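PDB 5IE2: oxalate--CoA ligase, which belongs to the ANL superfamily of AMP-binding enzymes, combining a large AMP-binding region with a small C-terminal domain, and holds ATP in the present model. Local coordinates for residues Val59-Pro64 with Leu106-Lys111; Gln438-Gly443 with Ile501-Val506; Cys455-Arg460 with Lys485-Thr490. All coordinates share one frame; numbering follows the deposited sequence.

Overall arrangement
Contact 1, its centre about 33 Å from that of contact 2, is interior: it pairs two parallel strands of a five-stranded mixed sheet within the AMP-binding range, and nine of its ten touching residues are buried. Contacts 2 and 3, about 10 Å apart between centres, are partly buried and share one three-stranded sheet of the C-terminal domain; contact 3, with exposed R486 and I489, lies nearer the surface. Strands 436-446 and 450-459 pair there through V440 with A456 and Q438 with I458. Contacts 1 and 3 rely on parallel backbone bonding with aliphatic packing, whereas contact 2 combines an arginine-carbonyl grip, the R503 side chain about 8 Å from bound ATP, with aliphatic and aromatic packing.

Contact 1: residues Val59-Pro64 with Leu106-Lys111; sequences VALTFP and LLLTSK
L108 and V59 make the tightest aliphatic meeting of these two strands, with V59 CG1 3.6 Å from L108 CD1. V59 sets CG1 anti to its backbone N (chi1 174°), and from there the methyl meets both L108 and the CD2 methyl of L106. The CD1 methyl of L108 also has L61 CD2 4.0 Å away; L61 and L108 lie side by side and point the same way. V59, L61, L106 and L108 thus share one face of the sheet, where helix 67-78 covers V59 and L61 through V76 and M72. L108 uses both its backbone N-H and its carbonyl: the N-H donates to A60 O at 2.8 Å and nearly straight (173°), and L108 O accepts from T62 N at 3.0 Å. A60 N to L106 O completes the parallel ladder. Past the paired residues, F63 lays its ring over T109, whose CA stands 3.6 Å above one face toward the rim, while F63 CE2 comes within 3.9 Å of L108 CB. A water bridges S110 N and T62 O, the latter contact being short. T62 OG1 is satisfied by L86 O. The A60-L107 and L61-L108 bridges, each with CA atoms 4.8 Å apart, and the three N-H...O bonds mark these as adjacent parallel strands in a helix-covered mixed sheet of the AMP-binding region.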
loop_
_atom_site.group_PDB
_atom_site.type_symbol
_atom_site.label_atom_id
_atom_site.label_comp_id
_atom_site.label_asym_id
_atom_site.label_seq_id
_atom_site.Cartn_x
_atom_site.Cartn_y
_atom_site.Cartn_z
ATOM N N VAL A 59 -13.045 -1.388 -15.843
ATOM C CA VAL A 59 -12.306 -2.491 -16.456
ATOM C C VAL A 59 -11.518 -3.194 -15.341
ATOM O O VAL A 59 -10.739 -2.562 -14.657
ATOM C CB VAL A 59 -11.345 -1.996 -17.542
ATOM C CG1 VAL A 59 -10.462 -3.159 -18.093
ATOM C CG2 VAL A 59 -12.084 -1.290 -18.692
ATOM N N ALA A 60 -11.735 -4.480 -15.156
ATOM C CA ALA A 60 -11.004 -5.245 -14.124
ATOM C C ALA A 60 -9.679 -5.714 -14.696
ATOM O O ALA A 60 -9.577 -5.995 -15.897
ATOM C CB ALA A 60 -11.849 -6.479 -13.626
ATOM N N LEU A 61 -8.638 -5.697 -13.857
ATOM C CA LEU A 61 -7.304 -6.167 -14.292
ATOM C C LEU A 61 -6.825 -7.242 -13.317
ATOM O O LEU A 61 -6.887 -7.026 -12.094
ATOM C CB LEU A 61 -6.279 -5.028 -14.308
ATOM C CG LEU A 61 -6.641 -3.916 -15.294
ATOM C CD1 LEU A 61 -7.310 -2.812 -14.531
ATOM C CD2 LEU A 61 -5.400 -3.413 -16.006
ATOM N N THR A 62 -6.349 -8.386 -13.801
ATOM C CA THR A 62 -5.676 -9.253 -12.828
ATOM C C THR A 62 -4.389 -9.797 -13.459
ATOM O O THR A 62 -4.392 -10.501 -14.496
ATOM C CB THR A 62 -6.605 -10.367 -12.289
ATOM O OG1 THR A 62 -5.926 -11.056 -11.218
ATOM C CG2 THR A 62 -7.025 -11.346 -13.382
ATOM N N PHE A 63 -3.281 -9.361 -12.860
ATOM C CA PHE A 63 -1.919 -9.609 -13.361
ATOM C C PHE A 63 -0.999 -9.806 -12.162
ATOM O O PHE A 63 -1.264 -9.239 -11.099
ATOM C CB PHE A 63 -1.388 -8.392 -14.133
ATOM C CG PHE A 63 -2.054 -8.124 -15.494
ATOM C CD1 PHE A 63 -1.385 -8.436 -16.680
ATOM C CD2 PHE A 63 -3.256 -7.395 -15.577
ATOM C CE1 PHE A 63 -1.964 -8.135 -17.929
ATOM C CE2 PHE A 63 -3.860 -7.093 -16.819
ATOM C CZ PHE A 63 -3.198 -7.431 -18.010
ATOM N N PRO A 64 0.135 -10.486 -12.351
ATOM C CA PRO A 64 1.273 -10.251 -11.435
ATOM C C PRO A 64 1.835 -8.838 -11.630
ATOM O O PRO A 64 1.292 -8.035 -12.430
ATOM C CB PRO A 64 2.332 -11.310 -11.867
ATOM C CG PRO A 64 1.645 -12.170 -12.979
ATOM C CD PRO A 64 0.496 -11.310 -13.528
ATOM N N LEU A 106 -15.268 -5.424 -18.537
ATOM C CA LEU A 106 -14.175 -6.077 -19.285
ATOM C C LEU A 106 -13.152 -6.618 -18.263
ATOM O O LEU A 106 -12.879 -5.955 -17.247
ATOM C CB LEU A 106 -13.505 -5.068 -20.260
ATOM C CG LEU A 106 -12.214 -5.506 -20.955
ATOM C CD1 LEU A 106 -12.482 -6.656 -21.917
ATOM C CD2 LEU A 106 -11.494 -4.337 -21.662
ATOM N N LEU A 107 -12.580 -7.778 -18.538
ATOM C CA LEU A 107 -11.516 -8.363 -17.717
ATOM C C LEU A 107 -10.246 -8.414 -18.546
ATOM O O LEU A 107 -10.235 -9.031 -19.614
ATOM C CB LEU A 107 -11.876 -9.789 -17.265
ATOM C CG LEU A 107 -10.711 -10.525 -16.583
ATOM C CD1 LEU A 107 -10.308 -9.836 -15.267
ATOM C CD2 LEU A 107 -11.132 -12.000 -16.341
ATOM N N LEU A 108 -9.170 -7.765 -18.085
ATOM C CA LEU A 108 -7.863 -7.898 -18.748
ATOM C C LEU A 108 -6.941 -8.818 -17.956
ATOM O O LEU A 108 -6.895 -8.749 -16.711
ATOM C CB LEU A 108 -7.169 -6.522 -18.868
ATOM C CG LEU A 108 -7.939 -5.468 -19.672
ATOM C CD1 LEU A 108 -7.260 -4.113 -19.434
ATOM C CD2 LEU A 108 -7.778 -5.899 -21.134
ATOM N N THR A 109 -6.195 -9.669 -18.676
ATOM C CA THR A 109 -5.173 -10.514 -18.077
ATOM C C THR A 109 -3.984 -10.596 -19.018
ATOM O O THR A 109 -4.060 -10.115 -20.154
ATOM C CB THR A 109 -5.660 -12.002 -17.819
ATOM O OG1 THR A 109 -5.780 -12.659 -19.083
ATOM C CG2 THR A 109 -7.028 -12.093 -17.107
ATOM N N SER A 110 -2.918 -11.261 -18.571
ATOM C CA SER A 110 -1.830 -11.605 -19.454
ATOM C C SER A 110 -2.285 -12.664 -20.441
ATOM O O SER A 110 -3.364 -13.240 -20.329
ATOM C CB SER A 110 -0.606 -12.145 -18.682
ATOM O OG SER A 110 -0.931 -13.449 -18.195
ATOM N N LYS A 111 -1.408 -12.934 -21.407
ATOM C CA LYS A 111 -1.690 -13.974 -22.387
ATOM C C LYS A 111 -1.745 -15.334 -21.715
ATOM O O LYS A 111 -2.458 -16.230 -22.202
ATOM C CB LYS A 111 -0.582 -14.015 -23.459
ATOM C CG LYS A 111 -0.953 -14.933 -24.593
ATOM C CD LYS A 111 0.149 -15.082 -25.631
ATOM C CE LYS A 111 -0.439 -15.774 -26.876
ATOM N NZ LYS A 111 -1.702 -15.067 -27.302
HETATM O O HOH W 1 -2.776 -11.908 -15.842
#

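Contact 2: residues Gln438-Gly443 with Ile501-Val506; sequences QGVAFG and IQRRIV
A bend at chi3 (104°) turns the guanidinium of R503 onto the carbonyl of A441, and a chi1 of 57° in V440 splits its two methyls between R503 and V506. The grip on A441 O is side-on and uses two nitrogens on one atom: R503 NE donates at 2.6 Å and nearly straight (165°), NH2 at 3.0 Å by a more bent path. The oxygen stays close to the guanidinium plane, so the pair of bonds fixes how that flat group is rotated. D427 adds a salt bridge to R503 NH2 and takes the backbone N of A441, so one carboxylate ties both partners. V440 CG2 lies obliquely against the guanidinium, 3.9 Å from R503 NH2. In the C-terminal domain of this ANL-family fold, strand 436-446 is an outermost strand of a three-stranded sheet, and the first residues of helix 503-510, with Q502 at the N-cap position, pack on it. V440 CG1 and V506 CG1 slide past each other 3.8 Å apart, and F442, crossing V506 at about a right angle, brings CE2 to 3.6 Å from that same V506 methyl. At the other end, I501 CD1 approaches Q438 NE2 at 3.6 Å, coming from the opposite direction; that amide nitrogen is bonded to Q265 of helix 261-273. The side chain of R503 remains about 8 Å from the bound ATP.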
loop_
_atom_site.group_PDB
_atom_site.type_symbol
_atom_site.label_atom_id
_atom_site.label_comp_id
_atom_site.label_asym_id
_atom_site.label_seq_id
_atom_site.Cartn_x
_atom_site.Cartn_y
_atom_site.Cartn_z
ATOM N N GLN A 438 9.131 -12.773 15.062
ATOM C CA GLN A 438 7.901 -12.057 14.760
ATOM C C GLN A 438 6.947 -12.063 15.953
ATOM O O GLN A 438 6.983 -12.970 16.767
ATOM C CB GLN A 438 7.202 -12.639 13.521
ATOM C CG GLN A 438 5.951 -11.851 13.097
ATOM C CD GLN A 438 6.244 -10.374 12.681
ATOM O OE1 GLN A 438 6.381 -9.471 13.537
ATOM N NE2 GLN A 438 6.305 -10.132 11.348
ATOM N N GLY A 439 6.104 -11.048 16.093
ATOM C CA GLY A 439 5.178 -11.048 17.240
ATOM C C GLY A 439 3.926 -10.219 17.008
ATOM O O GLY A 439 3.996 -9.207 16.293
ATOM N N VAL A 440 2.795 -10.603 17.609
ATOM C CA VAL A 440 1.558 -9.849 17.401
ATOM C C VAL A 440 0.712 -9.928 18.665
ATOM O O VAL A 440 0.517 -11.013 19.232
ATOM C CB VAL A 440 0.713 -10.364 16.174
ATOM C CG1 VAL A 440 0.378 -11.840 16.351
ATOM C CG2 VAL A 440 -0.582 -9.547 16.002
ATOM N N ALA A 441 0.248 -8.779 19.147
ATOM C CA ALA A 441 -0.626 -8.747 20.321
ATOM C C ALA A 441 -2.064 -8.577 19.889
ATOM O O ALA A 441 -2.308 -8.004 18.831
ATOM C CB ALA A 441 -0.231 -7.599 21.292
ATOM N N PHE A 442 -3.011 -9.004 20.732
ATOM C CA PHE A 442 -4.423 -8.978 20.350
ATOM C C PHE A 442 -5.328 -9.110 21.564
ATOM O O PHE A 442 -4.935 -9.664 22.604
ATOM C CB PHE A 442 -4.734 -10.089 19.314
ATOM C CG PHE A 442 -4.377 -11.493 19.769
ATOM C CD1 PHE A 442 -5.297 -12.251 20.473
ATOM C CD2 PHE A 442 -3.152 -12.060 19.453
ATOM C CE1 PHE A 442 -4.992 -13.548 20.886
ATOM C CE2 PHE A 442 -2.841 -13.357 19.857
ATOM C CZ PHE A 442 -3.764 -14.094 20.586
ATOM N N GLY A 443 -6.547 -8.574 21.447
ATOM C CA GLY A 443 -7.498 -8.591 22.545
ATOM C C GLY A 443 -8.292 -9.894 22.547
ATOM O O GLY A 443 -8.490 -10.512 21.513
ATOM N N ILE A 501 -0.362 -8.567 9.189
ATOM C CA ILE A 501 -0.866 -9.641 10.028
ATOM C C ILE A 501 -2.168 -9.116 10.596
ATOM O O ILE A 501 -2.143 -8.070 11.220
ATOM C CB ILE A 501 0.142 -9.980 11.158
ATOM C CG1 ILE A 501 1.540 -10.287 10.580
ATOM C CG2 ILE A 501 -0.396 -11.094 12.071
ATOM C CD1 ILE A 501 2.681 -10.206 11.644
ATOM N N GLN A 502 -3.299 -9.782 10.413
ATOM C CA GLN A 502 -4.533 -9.227 10.996
ATOM C C GLN A 502 -4.857 -9.819 12.358
ATOM O O GLN A 502 -4.950 -11.038 12.492
ATOM C CB GLN A 502 -5.740 -9.347 10.058
ATOM C CG GLN A 502 -5.426 -9.042 8.596
ATOM C CD GLN A 502 -6.679 -8.812 7.760
ATOM O OE1 GLN A 502 -7.619 -9.610 7.800
ATOM N NE2 GLN A 502 -6.695 -7.722 7.002
ATOM N N ARG A 503 -5.012 -8.954 13.365
ATOM C CA ARG A 503 -5.060 -9.421 14.743
ATOM C C ARG A 503 -6.312 -10.247 15.005
ATOM O O ARG A 503 -6.244 -11.219 15.739
ATOM C CB ARG A 503 -5.058 -8.263 15.750
ATOM C CG ARG A 503 -4.225 -7.086 15.373
ATOM C CD ARG A 503 -4.226 -6.052 16.474
ATOM N NE ARG A 503 -2.931 -6.240 17.053
ATOM C CZ ARG A 503 -1.833 -5.561 16.760
ATOM N NH1 ARG A 503 -1.853 -4.482 15.986
ATOM N NH2 ARG A 503 -0.719 -5.940 17.358
ATOM N N ARG A 504 -7.431 -9.929 14.360
ATOM C CA ARG A 504 -8.647 -10.707 14.611
ATOM C C ARG A 504 -8.508 -12.159 14.146
ATOM O O ARG A 504 -8.935 -13.092 14.825
ATOM C CB ARG A 504 -9.852 -10.058 13.920
ATOM C CG ARG A 504 -10.391 -8.846 14.656
ATOM C CD ARG A 504 -11.514 -8.131 13.880
ATOM N NE ARG A 504 -12.314 -7.273 14.771
ATOM C CZ ARG A 504 -13.257 -6.418 14.375
ATOM N NH1 ARG A 504 -13.566 -6.305 13.094
ATOM N NH2 ARG A 504 -13.915 -5.688 15.266
ATOM N N ILE A 505 -7.821 -12.349 13.031
ATOM C CA ILE A 505 -7.595 -13.690 12.512
ATOM C C ILE A 505 -6.679 -14.486 13.435
ATOM O O ILE A 505 -6.913 -15.671 13.697
ATOM C CB ILE A 505 -6.989 -13.658 11.114
ATOM C CG1 ILE A 505 -8.072 -13.350 10.104
ATOM C CG2 ILE A 505 -6.327 -14.989 10.771
ATOM C CD1 ILE A 505 -8.423 -11.909 10.048
ATOM N N VAL A 506 -5.627 -13.828 13.914
ATOM C CA VAL A 506 -4.700 -14.447 14.849
ATOM C C VAL A 506 -5.446 -14.872 16.102
ATOM O O VAL A 506 -5.287 -16.000 16.598
ATOM C CB VAL A 506 -3.543 -13.491 15.241
ATOM C CG1 VAL A 506 -2.680 -14.103 16.316
ATOM C CG2 VAL A 506 -2.701 -13.113 14.026
#

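Contact 3: residues Cys455-Arg460 with Lys485-Thr490; sequences CAVIPR and KRVFIT
C455 and V487 open a parallel pairing in which strands 450-459 and 487-489, joined through helix 467-477, form the beta-alpha-beta crossover of the C-terminal domain. Four backbone hydrogen bonds define it. C455 N donates to R486 O and F488 N to C455 O, the latter at 2.9 Å and almost straight (174°). V457 N then bonds to F488 O, and T490 N to V457 O at 3.0 Å. Each of C455 and V457 therefore both gives and takes a bond across the strand gap, the regular pattern of a parallel ladder. CA-H...O contacts supplement them, the shortest running 3.2 Å from A456 CA to F488 O. Apolar packing gathers on the face bearing C455, V457, V487 and I489. C455 SG touches V487 CG2 at 3.8 Å. V457 CG2, placed between its backbone N and carbonyl carbon (chi1 -60° for CG1), reaches V487 CG1 at 4.0 Å and also I489 CG1. V487 rests on I470 and K471 of the connecting helix. Where the ladder ends, P459 CD lies 4.0 Å from I489 CG2. The other face carries A456 and F488, whose CB atoms are 4.2 Å apart, and F488 stacks with F510 of the last helix. Aromatic and carbonyl groups also meet: C455 O lies at the edge of the F488 ring, near its plane, with CD2 3.4 Å from that oxygen.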
loop_
_atom_site.group_PDB
_atom_site.type_symbol
_atom_site.label_atom_id
_atom_site.label_comp_id
_atom_site.label_asym_id
_atom_site.label_seq_id
_atom_site.Cartn_x
_atom_site.Cartn_y
_atom_site.Cartn_z
ATOM N N CYS A 455 -0.894 -12.547 23.205
ATOM C CA CYS A 455 -0.049 -12.337 22.051
ATOM C C CYS A 455 0.403 -13.688 21.455
ATOM O O CYS A 455 0.236 -14.716 22.094
ATOM C CB CYS A 455 1.163 -11.490 22.429
ATOM S SG CYS A 455 2.416 -12.355 23.425
ATOM N N ALA A 456 0.960 -13.656 20.247
ATOM C CA ALA A 456 1.604 -14.817 19.623
ATOM C C ALA A 456 2.970 -14.413 19.114
ATOM O O ALA A 456 3.147 -13.285 18.577
ATOM C CB ALA A 456 0.734 -15.359 18.482
ATOM N N VAL A 457 3.949 -15.288 19.287
ATOM C CA VAL A 457 5.277 -15.000 18.790
ATOM C C VAL A 457 5.813 -16.177 17.967
ATOM O O VAL A 457 5.479 -17.346 18.217
ATOM C CB VAL A 457 6.299 -14.688 19.940
ATOM C CG1 VAL A 457 5.871 -13.498 20.743
ATOM C CG2 VAL A 457 6.422 -15.846 20.846
ATOM N N ILE A 458 6.631 -15.833 16.984
ATOM C CA ILE A 458 7.490 -16.756 16.268
ATOM C C ILE A 458 8.914 -16.600 16.749
ATOM O O ILE A 458 9.513 -15.495 16.620
ATOM C CB ILE A 458 7.439 -16.489 14.750
ATOM C CG1 ILE A 458 6.019 -16.652 14.235
ATOM C CG2 ILE A 458 8.410 -17.399 14.010
ATOM C CD1 ILE A 458 5.889 -16.274 12.769
ATOM N N PRO A 459 9.473 -17.689 17.323
ATOM C CA PRO A 459 10.857 -17.670 17.792
ATOM C C PRO A 459 11.824 -17.697 16.616
ATOM O O PRO A 459 11.456 -18.104 15.504
ATOM C CB PRO A 459 10.957 -18.926 18.694
ATOM C CG PRO A 459 9.817 -19.787 18.309
ATOM C CD PRO A 459 8.758 -18.934 17.678
ATOM N N ARG A 460 13.022 -17.178 16.843
ATOM C CA ARG A 460 14.079 -17.247 15.850
ATOM C C ARG A 460 14.504 -18.694 15.712
ATOM O O ARG A 460 14.507 -19.433 16.708
ATOM C CB ARG A 460 15.271 -16.383 16.258
ATOM C CG ARG A 460 15.010 -14.896 16.150
ATOM C CD ARG A 460 16.195 -14.121 16.663
ATOM N NE ARG A 460 15.866 -12.695 16.661
ATOM C CZ ARG A 460 15.951 -11.905 15.594
ATOM N NH1 ARG A 460 16.367 -12.394 14.423
ATOM N NH2 ARG A 460 15.620 -10.612 15.697
ATOM N N LYS A 485 -1.360 -11.844 28.996
ATOM C CA LYS A 485 -1.627 -12.852 30.020
ATOM C C LYS A 485 -1.321 -14.257 29.470
ATOM O O LYS A 485 -0.982 -15.180 30.232
ATOM C CB LYS A 485 -3.086 -12.766 30.493
ATOM C CG LYS A 485 -3.365 -13.480 31.832
ATOM C CD LYS A 485 -2.571 -12.805 32.947
ATOM C CE LYS A 485 -2.484 -13.635 34.222
ATOM N NZ LYS A 485 -1.278 -13.236 35.020
ATOM N N ARG A 486 -1.423 -14.397 28.149
ATOM C CA ARG A 486 -1.059 -15.629 27.479
ATOM C C ARG A 486 -0.182 -15.331 26.268
ATOM O O ARG A 486 -0.401 -14.318 25.562
ATOM C CB ARG A 486 -2.324 -16.384 27.069
ATOM C CG ARG A 486 -3.020 -17.053 28.269
ATOM C CD ARG A 486 -4.292 -17.764 27.845
ATOM N NE ARG A 486 -4.034 -19.182 27.572
ATOM C CZ ARG A 486 -4.850 -19.977 26.882
ATOM N NH1 ARG A 486 -5.983 -19.493 26.363
ATOM N NH2 ARG A 486 -4.519 -21.253 26.691
ATOM N N VAL A 487 0.822 -16.192 26.065
ATOM C CA VAL A 487 1.753 -16.125 24.927
ATOM C C VAL A 487 1.662 -17.419 24.116
ATOM O O VAL A 487 2.013 -18.484 24.631
ATOM C CB VAL A 487 3.222 -15.937 25.399
ATOM C CG1 VAL A 487 4.233 -15.977 24.206
ATOM C CG2 VAL A 487 3.373 -14.684 26.266
ATOM N N PHE A 488 1.185 -17.336 22.878
ATOM C CA PHE A 488 1.102 -18.497 22.000
ATOM C C PHE A 488 2.337 -18.591 21.134
ATOM O O PHE A 488 2.772 -17.614 20.523
ATOM C CB PHE A 488 -0.156 -18.427 21.154
ATOM C CG PHE A 488 -1.410 -18.446 21.970
ATOM C CD1 PHE A 488 -1.951 -19.649 22.406
ATOM C CD2 PHE A 488 -2.040 -17.256 22.339
ATOM C CE1 PHE A 488 -3.107 -19.675 23.184
ATOM C CE2 PHE A 488 -3.205 -17.274 23.126
ATOM C CZ PHE A 488 -3.734 -18.483 23.543
ATOM N N ILE A 489 2.943 -19.761 21.108
ATOM C CA ILE A 489 4.185 -19.877 20.383
ATOM C C ILE A 489 3.930 -20.654 19.134
ATOM O O ILE A 489 3.258 -21.703 19.155
ATOM C CB ILE A 489 5.242 -20.483 21.230
ATOM C CG1 ILE A 489 5.482 -19.497 22.369
ATOM C CG2 ILE A 489 6.487 -20.741 20.396
ATOM C CD1 ILE A 489 6.334 -19.974 23.392
ATOM N N THR A 490 4.385 -20.093 18.019
ATOM C CA THR A 490 4.012 -20.672 16.764
ATOM C C THR A 490 5.089 -20.523 15.703
ATOM O O THR A 490 6.068 -19.804 15.883
ATOM C CB THR A 490 2.689 -20.074 16.315
ATOM O OG1 THR A 490 2.308 -20.674 15.073
ATOM C CG2 THR A 490 2.771 -18.511 16.195
#